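Local coordinates for protein short chain dehydrogenase (Salmonella typhi, PDB 3G1T) that probably catalyses NAD(P)-dependent oxidation or reduction as a short-chain dehydrogenase, though its substrate is not established, at residues Q9-N14 against L226-M231; F69-L74 against F131-A136; V125-T130 against K171-G176; S144-L149 against D234-T239. All coordinates share one frame; numbering follows the deposited sequence. Where two conformers were deposited one is given.

Contact 1. Residues Q9-N14 against L226-M231; sequences QDLLQN and LYLWLM
Leu12 crosses obliquely over Leu228 and Met231, its two methyl groups dividing the helix surface between them. CD1 meets the branch tip of Leu228, with Leu12 CD1 3.8 Å from Leu228 CD2, while the other methyl lies against the base of the methionine, Leu12 CD2 being 3.9 Å from Met231 CB. The same methyl also presses on backbone, 3.6 Å from Leu12 CD2 to Met231 C. Met231 turns at chi2, which takes its sulfur end off towards Ser148 and Val150 of strand 147-152, and so only the start of its side chain faces Leu12.

Leu11 sends its side chain out on the opposite side from the backbone N (chi1 -174°), and its CD2 comes 3.7 Å from Leu228 O. A type I turn from Asp10 to Gln13 sets these two leucines side by side, ahead of strand 16-19, first in sequence of the Rossmann-like sheet. Tyr34 of helix 25-36 touches both Leu12 and Met231, so the contact ties the N-terminal loop into the layer formed by helices 25-36 and 224-231. Apolar residues, three leucines and a methionine, suit this largely buried site: with no hydrogen bond between the segments, cohesion comes from dispersion and the exclusion of water.

Contact 2. Residues F69-L74 against F131-A136; sequences FTLDLL and FMLTQA
No flat group takes part where Leu71 and Leu73 meet Leu133; the planar groups lie round the margin. The ring of Phe131 stacks on Trp119 of the second subunit, on the side of the helix turned from the leucines, and that of Phe69 packs against Arg87 and Ile88 of helix 78-91. The carboxylate of Asp72 is approached on the anti side of OD2, 33° out of its plane, by the backbone N of Leu74 at 3.3 Å from Asp72 OD2. This bond makes an Asx turn, which bends the chain as it leaves strand 67-70.

The leucines touch through methyl groups alone. Leu133 CD2 sits 4.3 Å from Leu71 CD2 and 4.3 Å from Leu73 CD2, so one helix methyl rests against a pair from the loop. That pair is itself close, Leu71 CD2 lying 3.5 Å from Leu73 CD2. Leu133 CG is anti to the backbone N (chi1 -174°), an extended course that carries its branch off the helix towards the loop.

The fold is the Rossmann type of the short-chain dehydrogenases, with helix 116-142 packed on one face of the parallel sheet. In relatives, an aspartate at the position of Asp72 lies near the adenine of the cofactor, and a similar role is plausible here. Leucine suits the three touching positions because its forked end spans the gap between helix and loop. Beyond them, Leu133 also rests on Thr20 and His100, and Leu73 on Ala102 and Ala129.

Contact 3. Residues V125-T130 against K171-G176; sequences VNVNAT and KFATEG
Val127 and Ala173 pack where helices 116-142 and 165-185 run side by side, the pair that in dimeric short-chain dehydrogenases commonly builds a four-helix bundle with its counterpart. The axes of the short segments approach to 9.1 Å, with their directions 37° apart, and Val127 CG2 reaches within 3.6 Å of Ala173 CB. Alanine suits this place because a single methyl lets the helices draw near. The branched valine turns CG2, anti to its own carbonyl carbon, onto that methyl, and Thr169 of the second subunit packs on both residues.

The other side is polar, looser and hydrated. Asn126 and Lys171 cross at about a right angle with no bond between them, Asn126 ND2 being 4.2 Å from Lys171 CE. Instead, water 1 donates to Asn126 O at 2.6 Å and to Thr174 OG1 at 2.8 Å, and accepts a weak bond from Lys171 NZ. The stronger ties of these side chains lie elsewhere: Asn126 OD1 to Leu104 N, Lys171 NZ to Thr152 O and Thr174 OG1 to Ser170 O. Tyr167 and Lys171 fit the family's YxxxK signature, so the water linking asparagine backbone and lysine is consistent with the proton relay of relatives. A wider, pi-type turn at 125-129 interrupts the regular helix here, and just after it Thr130 OG1 donates back to Val125 O at 2.8 Å, in the carbonyl plane.

Contact 4. Residues S144-L149 against D234-T239; sequences SDAGSL and DSRRKT
Arg236 reaches Ala146 by a bent path: chi1 of 69° sets CG between its backbone N and carbonyl carbon, the next torsion runs straight out, and a turn at chi3 (-52°) swings the guanidinium across to the 144-149 segment. There the methyl of Ala146 lies over one face, with Ala146 CB 3.3 Å from Arg236 NH2. Near the plane, at the edge, comes Asp145 O, 3.5 Å from Arg236 NH2 but without forming a hydrogen bond.

The bridging is done by water 2, which sits in the guanidinium plane at its edge. It accepts from Arg236 NH1 at 2.9 Å and donates to Asp145 OD2 at 2.7 Å. The two charged groups themselves stay apart, 4.6 Å between Asp145 OD2 and Arg236 NH1, and Asp145 has its direct ion pair with Arg15, through OD1. A bound magnesium ion lies about 4 Å from the aspartate side chain.

An ST turn, closed by the 3.1 Å bond from Ala146 N to Ser144 OG, shapes the chain as it enters strand 147-152. This is the N-terminal edge of the parallel sheet, whereas cofactors of Rossmann folds bind at the C-terminal edge. Alanine suits its buried place because a small methyl lets the flat guanidinium settle above it, and arginine suits the exposed loop because its long chain can cover that methyl while keeping its charge near water. Attraction between aspartate and arginine is therefore probably mediated and softened by solvent, and is likely to be weaker than between groups in direct contact.

How the contacts relate
Contacts 1, 2 and 3 are buried, while contact 4 lies partly at the surface and relies on charge and water. Contacts 2 and 3 share helix 116-142 and abut where Leu74 packs on Val125; both also meet the second subunit, which neither contact 1 nor contact 4 does. Contact 2 is purely aliphatic, whereas contact 3 adds a hydrated polar flank in keeping with its place beside the likely active site. Contact 1 lies across the chain's centre from contacts 2 and 3, and it joins contact 4: Ser148 OG bonds to Leu230 O, and Ser235 OG to Trp229 O. There the leucine packing of helix 224-231 gives way to the solvent-bridged loop that follows it.

Contact 1. Residues Q9-N14 against L226-M231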
# COMPACT_ATOMS: atom_id res chain seq x y z
N GLN A 9 3.67 12.21 -35.46
CA GLN A 9 2.43 12.80 -35.03
C GLN A 9 1.30 11.81 -35.01
O GLN A 9 0.30 12.08 -34.38
CB GLN A 9 2.12 14.08 -35.92
CG GLN A 9 1.21 15.09 -35.21
CD GLN A 9 1.81 15.67 -33.97
OE1 GLN A 9 2.95 16.09 -33.98
NE2 GLN A 9 1.05 15.66 -32.86
N ASP A 10 1.48 10.65 -35.68
CA ASP A 10 0.45 9.64 -35.69
C ASP A 10 0.86 8.42 -34.88
O ASP A 10 0.28 7.33 -35.04
CB ASP A 10 0.04 9.25 -37.12
CG ASP A 10 1.16 8.72 -37.93
OD1 ASP A 10 2.32 8.82 -37.50
OD2 ASP A 10 0.84 8.18 -39.00
N LEU A 11 1.79 8.61 -33.93
CA LEU A 11 2.09 7.49 -32.97
C LEU A 11 0.87 6.74 -32.44
O LEU A 11 0.91 5.48 -32.39
CB LEU A 11 2.91 8.03 -31.78
CG LEU A 11 3.45 7.03 -30.74
CD1 LEU A 11 4.61 6.20 -31.37
CD2 LEU A 11 3.85 7.72 -29.47
N LEU A 12 -0.17 7.48 -31.99
CA LEU A 12 -1.30 6.85 -31.28
C LEU A 12 -2.56 6.72 -32.17
O LEU A 12 -3.67 6.48 -31.71
CB LEU A 12 -1.56 7.67 -29.98
CG LEU A 12 -0.34 7.64 -29.03
CD1 LEU A 12 -0.83 8.45 -27.71
CD2 LEU A 12 0.18 6.18 -28.69
N GLN A 13 -2.36 6.84 -33.49
CA GLN A 13 -3.52 6.92 -34.39
C GLN A 13 -4.42 5.73 -34.20
O GLN A 13 -3.99 4.54 -34.27
CB GLN A 13 -3.03 6.98 -35.84
CG GLN A 13 -4.18 7.25 -36.81
CD GLN A 13 -4.88 8.62 -36.56
OE1 GLN A 13 -4.24 9.71 -36.42
NE2 GLN A 13 -6.18 8.55 -36.49
N ASN A 14 -5.69 6.01 -33.96
CA ASN A 14 -6.74 5.01 -33.69
C ASN A 14 -6.63 4.22 -32.41
O ASN A 14 -7.44 3.29 -32.20
CB ASN A 14 -6.96 4.01 -34.87
CG ASN A 14 -7.11 4.67 -36.19
OD1 ASN A 14 -7.66 5.73 -36.26
ND2 ASN A 14 -6.61 4.03 -37.29
N LEU A 226 7.41 11.08 -21.84
CA LEU A 226 7.29 9.81 -21.22
C LEU A 226 5.87 9.24 -21.31
O LEU A 226 5.73 8.03 -21.55
CB LEU A 226 7.79 9.89 -19.74
CG LEU A 226 7.66 8.60 -18.96
CD1 LEU A 226 8.70 7.60 -19.53
CD2 LEU A 226 8.01 8.82 -17.46
N TYR A 227 4.84 10.08 -21.08
CA TYR A 227 3.45 9.71 -21.22
C TYR A 227 3.06 9.20 -22.58
O TYR A 227 2.31 8.24 -22.66
CB TYR A 227 2.55 10.92 -20.83
CG TYR A 227 2.53 11.13 -19.30
CD1 TYR A 227 1.44 10.72 -18.56
CD2 TYR A 227 3.63 11.75 -18.63
CE1 TYR A 227 1.38 10.87 -17.17
CE2 TYR A 227 3.55 11.96 -17.21
CZ TYR A 227 2.44 11.51 -16.53
OH TYR A 227 2.31 11.66 -15.19
N LEU A 228 3.60 9.85 -23.62
CA LEU A 228 3.45 9.40 -25.01
C LEU A 228 4.21 8.07 -25.22
O LEU A 228 3.61 7.12 -25.80
CB LEU A 228 4.10 10.43 -25.99
CG LEU A 228 3.10 11.54 -26.23
CD1 LEU A 228 3.89 12.80 -26.79
CD2 LEU A 228 1.89 11.02 -27.16
N TRP A 229 5.47 7.99 -24.75
CA TRP A 229 6.29 6.77 -24.99
C TRP A 229 5.61 5.52 -24.42
O TRP A 229 5.51 4.48 -25.10
CB TRP A 229 7.64 6.99 -24.34
CG TRP A 229 8.55 5.82 -24.55
CD1 TRP A 229 9.21 5.48 -25.72
CD2 TRP A 229 8.92 4.86 -23.57
NE1 TRP A 229 9.99 4.33 -25.50
CE2 TRP A 229 9.80 3.92 -24.21
CE3 TRP A 229 8.60 4.70 -22.22
CZ2 TRP A 229 10.39 2.86 -23.51
CZ3 TRP A 229 9.15 3.63 -21.53
CH2 TRP A 229 10.03 2.71 -22.19
N LEU A 230 5.07 5.61 -23.20
CA LEU A 230 4.39 4.41 -22.63
C LEU A 230 3.12 3.97 -23.32
O LEU A 230 2.73 2.82 -23.17
CB LEU A 230 4.12 4.54 -21.12
CG LEU A 230 5.36 4.35 -20.24
CD1 LEU A 230 4.99 4.67 -18.80
CD2 LEU A 230 5.96 2.91 -20.26
N MET A 231 2.43 4.87 -24.09
CA MET A 231 1.20 4.42 -24.77
C MET A 231 1.47 3.89 -26.20
O MET A 231 0.66 3.14 -26.74
CB MET A 231 0.18 5.58 -24.84
CG MET A 231 -0.57 5.84 -23.47
SD MET A 231 -1.44 4.39 -22.76
CE MET A 231 -1.76 4.94 -21.09

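Contact 2. Residues F69-L74 against F131-A136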
# COMPACT_ATOMS: atom_id res chain seq x y z
N PHE A 69 -16.93 10.19 -18.81
CA PHE A 69 -17.70 9.53 -17.78
C PHE A 69 -17.43 10.22 -16.51
O PHE A 69 -16.25 10.49 -16.18
CB PHE A 69 -17.19 8.12 -17.58
CG PHE A 69 -17.46 7.28 -18.71
CD1 PHE A 69 -18.69 6.70 -18.84
CD2 PHE A 69 -16.50 7.14 -19.73
CE1 PHE A 69 -18.98 5.94 -19.95
CE2 PHE A 69 -16.78 6.39 -20.84
CZ PHE A 69 -18.03 5.77 -20.96
N THR A 70 -18.47 10.44 -15.74
CA THR A 70 -18.24 10.96 -14.40
C THR A 70 -18.15 9.73 -13.49
O THR A 70 -18.97 8.82 -13.58
CB THR A 70 -19.31 11.92 -14.01
OG1 THR A 70 -20.55 11.30 -14.32
CG2 THR A 70 -19.18 13.24 -14.84
N LEU A 71 -17.09 9.66 -12.68
CA LEU A 71 -16.93 8.58 -11.65
C LEU A 71 -16.21 9.19 -10.48
O LEU A 71 -15.16 9.82 -10.65
CB LEU A 71 -16.16 7.36 -12.16
CG LEU A 71 -16.02 6.09 -11.29
CD1 LEU A 71 -17.26 5.19 -11.23
CD2 LEU A 71 -14.81 5.30 -11.69
N ASP A 72 -16.79 9.02 -9.29
CA ASP A 72 -16.17 9.54 -8.06
C ASP A 72 -15.49 8.37 -7.38
O ASP A 72 -16.15 7.49 -6.85
CB ASP A 72 -17.23 10.13 -7.14
CG ASP A 72 -16.65 10.97 -6.00
OD1 ASP A 72 -17.42 11.82 -5.48
OD2 ASP A 72 -15.48 10.82 -5.58
N LEU A 73 -14.17 8.36 -7.43
CA LEU A 73 -13.37 7.20 -6.98
C LEU A 73 -13.49 7.02 -5.48
O LEU A 73 -13.40 5.88 -4.95
CB LEU A 73 -11.91 7.38 -7.37
CG LEU A 73 -11.52 7.20 -8.87
CD1 LEU A 73 -10.03 7.26 -9.02
CD2 LEU A 73 -12.07 5.96 -9.56
N LEU A 74 -13.73 8.14 -4.79
CA LEU A 74 -13.92 8.09 -3.31
C LEU A 74 -15.09 7.26 -2.90
O LEU A 74 -15.05 6.60 -1.86
CB LEU A 74 -14.02 9.49 -2.70
CG LEU A 74 -14.02 9.62 -1.17
CD1 LEU A 74 -12.80 8.93 -0.54
CD2 LEU A 74 -14.18 11.16 -0.70
N PHE A 131 -7.82 0.08 -8.14
CA PHE A 131 -7.92 -1.37 -8.38
C PHE A 131 -9.25 -1.81 -8.98
O PHE A 131 -9.29 -2.51 -9.98
CB PHE A 131 -7.66 -2.19 -7.05
CG PHE A 131 -8.34 -3.56 -7.04
CD1 PHE A 131 -7.89 -4.55 -7.91
CD2 PHE A 131 -9.43 -3.81 -6.18
CE1 PHE A 131 -8.51 -5.81 -7.91
CE2 PHE A 131 -10.08 -5.13 -6.15
CZ PHE A 131 -9.57 -6.12 -7.08
N MET A 132 -10.35 -1.41 -8.37
CA MET A 132 -11.69 -1.80 -8.85
C MET A 132 -11.93 -1.40 -10.32
O MET A 132 -12.45 -2.20 -11.12
CB MET A 132 -12.75 -1.20 -7.97
CG MET A 132 -12.98 -2.03 -6.62
SD MET A 132 -14.40 -1.59 -5.58
CE MET A 132 -13.93 0.08 -5.09
N LEU A 133 -11.63 -0.12 -10.62
CA LEU A 133 -11.67 0.37 -12.02
C LEU A 133 -10.77 -0.43 -12.97
O LEU A 133 -11.23 -0.89 -14.04
CB LEU A 133 -11.29 1.87 -12.08
CG LEU A 133 -11.43 2.51 -13.47
CD1 LEU A 133 -12.90 2.28 -14.07
CD2 LEU A 133 -11.04 4.03 -13.26
N THR A 134 -9.53 -0.68 -12.55
CA THR A 134 -8.63 -1.53 -13.34
C THR A 134 -9.22 -2.91 -13.65
O THR A 134 -9.23 -3.33 -14.80
CB THR A 134 -7.25 -1.73 -12.66
OG1 THR A 134 -6.62 -0.45 -12.44
CG2 THR A 134 -6.29 -2.64 -13.61
N GLN A 135 -9.73 -3.55 -12.61
CA GLN A 135 -10.24 -4.92 -12.79
C GLN A 135 -11.36 -4.95 -13.79
O GLN A 135 -11.47 -5.91 -14.61
CB GLN A 135 -10.64 -5.47 -11.46
CG GLN A 135 -11.48 -6.75 -11.53
CD GLN A 135 -11.82 -7.24 -10.14
OE1 GLN A 135 -12.74 -6.72 -9.50
NE2 GLN A 135 -11.07 -8.24 -9.67
N ALA A 136 -12.23 -3.93 -13.73
CA ALA A 136 -13.38 -3.89 -14.65
C ALA A 136 -13.02 -3.69 -16.13
O ALA A 136 -13.86 -4.03 -16.99
CB ALA A 136 -14.30 -2.80 -14.23

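Contact 3. Residues V125-T130 against K171-G176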
# COMPACT_ATOMS: atom_id res chain seq x y z
N VAL A 125 -9.20 6.08 -2.67
CA VAL A 125 -9.08 6.61 -4.04
C VAL A 125 -7.86 5.96 -4.71
O VAL A 125 -7.96 5.47 -5.86
CB VAL A 125 -8.93 8.18 -4.05
CG1 VAL A 125 -8.52 8.76 -5.46
CG2 VAL A 125 -10.24 8.80 -3.57
N ASN A 126 -6.71 6.03 -4.03
CA ASN A 126 -5.44 5.79 -4.70
C ASN A 126 -5.22 4.29 -4.87
O ASN A 126 -4.58 3.85 -5.84
CB ASN A 126 -4.23 6.40 -3.94
CG ASN A 126 -4.29 7.94 -3.91
OD1 ASN A 126 -5.29 8.51 -4.41
ND2 ASN A 126 -3.27 8.62 -3.32
N VAL A 127 -5.78 3.51 -3.95
CA VAL A 127 -5.57 2.08 -4.06
C VAL A 127 -6.85 1.29 -4.41
O VAL A 127 -6.91 0.57 -5.44
CB VAL A 127 -4.94 1.47 -2.79
CG1 VAL A 127 -4.57 -0.04 -3.00
CG2 VAL A 127 -3.68 2.20 -2.41
N ASN A 128 -7.86 1.37 -3.57
CA ASN A 128 -8.97 0.40 -3.79
C ASN A 128 -9.85 0.70 -4.99
O ASN A 128 -10.29 -0.21 -5.70
CB ASN A 128 -9.86 0.28 -2.55
CG ASN A 128 -9.08 -0.09 -1.30
OD1 ASN A 128 -8.08 -0.76 -1.37
ND2 ASN A 128 -9.52 0.42 -0.13
N ALA A 129 -10.18 1.97 -5.20
CA ALA A 129 -10.98 2.31 -6.36
C ALA A 129 -10.18 2.23 -7.66
O ALA A 129 -10.70 1.90 -8.70
CB ALA A 129 -11.50 3.71 -6.19
N THR A 130 -8.88 2.53 -7.61
CA THR A 130 -8.05 2.44 -8.77
C THR A 130 -7.95 0.94 -9.14
O THR A 130 -8.03 0.58 -10.30
CB THR A 130 -6.67 3.10 -8.47
OG1 THR A 130 -6.87 4.51 -8.26
CG2 THR A 130 -5.72 2.90 -9.60
N LYS A 171 1.18 5.17 -2.47
CA LYS A 171 2.01 5.04 -3.65
C LYS A 171 2.95 3.79 -3.58
O LYS A 171 3.21 3.17 -4.61
CB LYS A 171 2.74 6.39 -3.95
CG LYS A 171 1.72 7.54 -4.25
CD LYS A 171 0.81 7.24 -5.45
CE LYS A 171 -0.06 8.41 -5.98
NZ LYS A 171 -0.89 7.91 -7.16
N PHE A 172 3.41 3.43 -2.39
CA PHE A 172 4.06 2.10 -2.24
C PHE A 172 3.04 1.05 -2.66
O PHE A 172 3.36 0.10 -3.45
CB PHE A 172 4.46 1.90 -0.78
CG PHE A 172 5.90 2.24 -0.51
CD1 PHE A 172 6.28 3.60 -0.35
CD2 PHE A 172 6.86 1.25 -0.51
CE1 PHE A 172 7.62 3.93 -0.10
CE2 PHE A 172 8.25 1.52 -0.23
CZ PHE A 172 8.62 2.93 -0.04
N ALA A 173 1.78 1.16 -2.21
CA ALA A 173 0.75 0.13 -2.57
C ALA A 173 0.53 0.11 -4.09
O ALA A 173 0.28 -0.97 -4.73
CB ALA A 173 -0.61 0.44 -1.88
N THR A 174 0.59 1.30 -4.70
CA THR A 174 0.41 1.38 -6.14
C THR A 174 1.57 0.65 -6.89
O THR A 174 1.30 -0.09 -7.90
CB THR A 174 0.41 2.89 -6.59
OG1 THR A 174 -0.71 3.53 -5.96
CG2 THR A 174 0.23 2.94 -8.12
N GLU A 175 2.84 0.83 -6.45
CA GLU A 175 3.99 0.03 -7.05
C GLU A 175 3.78 -1.50 -6.91
O GLU A 175 3.96 -2.23 -7.86
CB GLU A 175 5.36 0.45 -6.41
CG GLU A 175 5.59 2.02 -6.69
CD GLU A 175 6.18 2.32 -8.08
OE1 GLU A 175 6.23 1.36 -8.92
OE2 GLU A 175 6.62 3.49 -8.32
N GLY A 176 3.42 -1.94 -5.73
CA GLY A 176 3.08 -3.35 -5.52
C GLY A 176 2.00 -3.88 -6.45
O GLY A 176 2.14 -4.96 -7.11
O HOH W 1 -2.67 5.04 -7.23

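Contact 4. Residues S144-L149 against D234-T239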
# COMPACT_ATOMS: atom_id res chain seq x y z
N SER A 144 -6.74 -5.31 -26.98
CA SER A 144 -5.71 -4.55 -27.72
C SER A 144 -4.59 -5.47 -28.33
O SER A 144 -4.24 -6.50 -27.72
CB SER A 144 -5.02 -3.50 -26.82
OG SER A 144 -4.01 -2.74 -27.51
N ASP A 145 -3.99 -5.07 -29.46
CA ASP A 145 -2.81 -5.82 -29.99
C ASP A 145 -1.56 -5.56 -29.11
O ASP A 145 -0.57 -6.26 -29.14
CB ASP A 145 -2.48 -5.36 -31.45
CG ASP A 145 -1.94 -3.90 -31.53
OD1 ASP A 145 -2.62 -2.98 -30.95
OD2 ASP A 145 -0.80 -3.64 -32.08
N ALA A 146 -1.61 -4.49 -28.31
CA ALA A 146 -0.51 -4.17 -27.42
C ALA A 146 -1.02 -3.16 -26.35
O ALA A 146 -0.70 -1.97 -26.39
CB ALA A 146 0.67 -3.62 -28.23
N GLY A 147 -1.78 -3.66 -25.40
CA GLY A 147 -2.47 -2.78 -24.40
C GLY A 147 -1.44 -2.22 -23.43
O GLY A 147 -0.39 -2.83 -23.15
N SER A 148 -1.72 -1.02 -22.90
CA SER A 148 -0.71 -0.38 -21.94
C SER A 148 -1.52 0.24 -20.77
O SER A 148 -2.42 1.06 -20.99
CB SER A 148 0.10 0.70 -22.65
OG SER A 148 1.02 1.33 -21.72
N LEU A 149 -1.24 -0.22 -19.56
CA LEU A 149 -1.95 0.22 -18.32
C LEU A 149 -0.84 0.95 -17.49
O LEU A 149 0.29 0.44 -17.28
CB LEU A 149 -2.43 -1.04 -17.58
CG LEU A 149 -2.95 -0.87 -16.12
CD1 LEU A 149 -4.20 0.01 -16.19
CD2 LEU A 149 -3.34 -2.22 -15.61
N ASP A 234 6.79 2.00 -29.06
CA ASP A 234 8.25 2.02 -28.73
C ASP A 234 8.57 1.46 -27.35
O ASP A 234 9.71 1.08 -27.06
CB ASP A 234 8.83 3.42 -28.89
CG ASP A 234 8.83 3.88 -30.38
OD1 ASP A 234 9.07 3.03 -31.28
OD2 ASP A 234 8.49 5.05 -30.70
N SER A 235 7.54 1.39 -26.51
CA SER A 235 7.72 0.88 -25.13
C SER A 235 7.20 -0.57 -24.99
O SER A 235 7.08 -1.07 -23.87
CB SER A 235 6.93 1.75 -24.13
OG SER A 235 5.54 1.72 -24.41
N ARG A 236 6.85 -1.19 -26.11
CA ARG A 236 6.04 -2.44 -26.01
C ARG A 236 6.79 -3.57 -25.29
O ARG A 236 6.16 -4.50 -24.77
CB ARG A 236 5.60 -2.95 -27.40
CG ARG A 236 6.70 -3.47 -28.24
CD ARG A 236 6.11 -3.94 -29.61
NE ARG A 236 4.98 -4.84 -29.34
CZ ARG A 236 3.85 -4.85 -30.06
NH1 ARG A 236 3.72 -4.12 -31.17
NH2 ARG A 236 2.88 -5.65 -29.70
N ARG A 237 8.11 -3.54 -25.24
CA ARG A 237 8.83 -4.61 -24.51
C ARG A 237 9.02 -4.38 -22.99
O ARG A 237 9.76 -5.19 -22.34
CB ARG A 237 10.21 -4.81 -25.15
CG ARG A 237 10.05 -5.46 -26.56
CD ARG A 237 11.29 -5.42 -27.51
NE ARG A 237 11.87 -4.08 -27.78
CZ ARG A 237 11.39 -3.07 -28.54
NH1 ARG A 237 10.18 -3.08 -29.18
NH2 ARG A 237 12.15 -1.96 -28.64
N LYS A 238 8.46 -3.28 -22.48
CA LYS A 238 8.74 -2.83 -21.10
C LYS A 238 7.48 -3.01 -20.27
O LYS A 238 6.40 -2.53 -20.63
CB LYS A 238 9.19 -1.31 -21.04
CG LYS A 238 10.31 -0.99 -21.97
CD LYS A 238 11.62 -1.10 -21.27
CE LYS A 238 12.82 -0.94 -22.25
NZ LYS A 238 13.17 0.47 -22.72
N THR A 239 7.64 -3.78 -19.17
CA THR A 239 6.53 -3.99 -18.25
C THR A 239 7.13 -4.22 -16.88
O THR A 239 8.28 -4.60 -16.76
CB THR A 239 5.63 -5.16 -18.67
OG1 THR A 239 4.39 -5.18 -17.94
CG2 THR A 239 6.36 -6.53 -18.50
O HOH W 2 1.46 -4.78 -32.93